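Putative uncharacterized protein (Staphylococcus aureus subsp. aureus Mu50, PDB 3FYM) is a putative membrane protein of uncharacterised function whose soluble N-terminal helix-turn-helix domain probably binds DNA. Local coordinates at residues T26-R30 and E31-H35. Sequence-based numbering, arbitrary orientation.
With ZN (zinc ion), chain B.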
loop_
_atom_site.group_PDB
_atom_site.type_symbol
_atom_site.label_atom_id
_atom_site.label_comp_id
_atom_site.label_asym_id
_atom_site.label_seq_id
_atom_site.Cartn_x
_atom_site.Cartn_y
_atom_site.Cartn_z
ATOM N N THR A 26 -9.024 -5.409 -3.332
ATOM C CA THR A 26 -7.947 -5.773 -2.409
ATOM C C THR A 26 -8.471 -6.410 -1.155
ATOM O O THR A 26 -7.749 -7.096 -0.426
ATOM C CB THR A 26 -7.099 -4.577 -1.961
ATOM O OG1 THR A 26 -7.963 -3.535 -1.453
ATOM C CG2 THR A 26 -6.416 -3.911 -3.132
ATOM N N GLY A 27 -9.725 -6.102 -0.791
ATOM C CA GLY A 27 -10.242 -6.446 0.508
ATOM C C GLY A 27 -9.764 -5.660 1.685
ATOM O O GLY A 27 -10.033 -5.933 2.859
ATOM N N ILE A 28 -9.028 -4.633 1.626
ATOM C CA ILE A 28 -8.464 -3.626 2.456
ATOM C C ILE A 28 -9.464 -2.452 2.491
ATOM O O ILE A 28 -9.840 -1.839 1.516
ATOM C CB ILE A 28 -7.081 -3.144 2.017
ATOM C CG1 ILE A 28 -6.102 -4.319 1.845
ATOM C CG2 ILE A 28 -6.537 -2.140 3.020
ATOM C CD1 ILE A 28 -4.820 -3.934 1.119
ATOM N N LYS A 29 -9.814 -2.068 3.716
ATOM C CA LYS A 29 -10.774 -0.988 3.901
ATOM C C LYS A 29 -10.197 0.319 3.402
ATOM O O LYS A 29 -8.999 0.614 3.538
ATOM C CB LYS A 29 -11.164 -0.825 5.368
ATOM C CG LYS A 29 -12.193 -1.847 5.848
ATOM C CD LYS A 29 -12.587 -1.559 7.285
ATOM C CE LYS A 29 -13.546 -2.602 7.872
ATOM N NZ LYS A 29 -14.857 -1.936 8.140
ATOM N N ARG A 30 -11.074 1.172 2.866
ATOM C CA ARG A 30 -10.664 2.445 2.262
ATOM C C ARG A 30 -9.855 3.277 3.230
ATOM O O ARG A 30 -8.927 3.933 2.793
ATOM C CB ARG A 30 -11.793 3.293 1.613
ATOM C CG ARG A 30 -12.715 3.879 2.565
ATOM C CD ARG A 30 -13.820 4.595 1.887
ATOM N NE ARG A 30 -13.583 5.666 0.916
ATOM C CZ ARG A 30 -13.825 5.648 -0.385
ATOM N NH1 ARG A 30 -14.236 4.563 -0.981
ATOM N NH2 ARG A 30 -13.592 6.765 -1.108
ATOM N N GLU A 31 -10.214 3.300 4.512
ATOM C CA GLU A 31 -9.429 4.079 5.473
ATOM C C GLU A 31 -7.975 3.701 5.403
ATOM O O GLU A 31 -7.078 4.549 5.465
ATOM C CB GLU A 31 -9.972 3.851 6.884
ATOM C CG GLU A 31 -9.150 4.470 7.980
ATOM C CD GLU A 31 -9.523 4.104 9.388
ATOM O OE1 GLU A 31 -10.531 3.403 9.578
ATOM O OE2 GLU A 31 -8.806 4.482 10.345
ATOM N N MET A 32 -7.710 2.402 5.364
ATOM C CA MET A 32 -6.357 1.901 5.376
ATOM C C MET A 32 -5.661 2.137 4.049
ATOM O O MET A 32 -4.476 2.447 4.019
ATOM C CB MET A 32 -6.324 0.424 5.782
ATOM C CG MET A 32 -7.042 0.143 7.077
ATOM S SD MET A 32 -6.456 1.192 8.427
ATOM C CE MET A 32 -7.800 0.932 9.616
ATOM N N LEU A 33 -6.395 2.014 2.933
ATOM C CA LEU A 33 -5.828 2.366 1.636
ATOM C C LEU A 33 -5.387 3.831 1.627
ATOM O O LEU A 33 -4.307 4.134 1.101
ATOM C CB LEU A 33 -6.856 2.114 0.504
ATOM C CG LEU A 33 -7.212 0.637 0.295
ATOM C CD1 LEU A 33 -8.400 0.489 -0.658
ATOM C CD2 LEU A 33 -6.031 -0.177 -0.241
ATOM N N VAL A 34 -6.193 4.741 2.147
ATOM C CA VAL A 34 -5.800 6.152 2.212
ATOM C C VAL A 34 -4.621 6.342 3.090
ATOM O O VAL A 34 -3.707 7.104 2.787
ATOM C CB VAL A 34 -7.017 7.012 2.591
ATOM C CG1 VAL A 34 -6.593 8.462 2.842
ATOM C CG2 VAL A 34 -8.078 6.963 1.479
ATOM N N HIS A 35 -4.578 5.636 4.260
ATOM C CA HIS A 35 -3.356 5.711 5.078
ATOM C C HIS A 35 -2.131 5.272 4.276
ATOM O O HIS A 35 -1.097 5.968 4.320
ATOM C CB HIS A 35 -3.468 4.919 6.360
ATOM C CG HIS A 35 -4.424 5.432 7.376
ATOM N ND1 HIS A 35 -4.532 6.780 7.663
ATOM C CD2 HIS A 35 -5.277 4.838 8.191
ATOM C CE1 HIS A 35 -5.456 6.923 8.617
ATOM N NE2 HIS A 35 -5.948 5.746 8.994
HETATM ZN ZN ZN B . -7.215 5.540 10.491
HETATM O O HOH W 1 -6.360 4.556 11.997
#
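Ile28 lies slantwise across Leu33, its CG2 3.8 Å from Leu33 CD2, and the same methyl meets Met32 CB, so one methyl touches the root of Met32 and the tip of Leu33 on the first turn of helix 30-37. Chi1 of -53° sets CG1 beside the backbone N and leaves CG2 anti to it. Leu33 reaches back with its other methyl: CD1 is 3.5 Å from Ile28 O. Phe53 of helix 50-60 touches Ile28, and Tyr57 touches Leu33. This is the turn of the helix-turn-helix. Helix 19-26 ends at Thr26, Gly27 leaves it with positive phi, and Lys29 takes the N-cap of helix 30-37, its O receiving Leu33 N at 3.0 Å, in the carbonyl plane, and Met32 N more weakly. Thr26 OG1 accepts a weak bond from Ile28 N across the turn and also pairs with Leu22 O. Glu31 and His35, one turn apart, clasp the zinc ion: with CG anti to its backbone nitrogen (chi1 173°) and the chain straight beyond, Glu31 brings OE2 to 1.9 Å from zinc; His35 NE2 and a water each bind it at 2.0 Å. Glu31 O lies above one imidazole face, near the rim, Met32 SD lies at the ring edge, and Glu40 holds ND1.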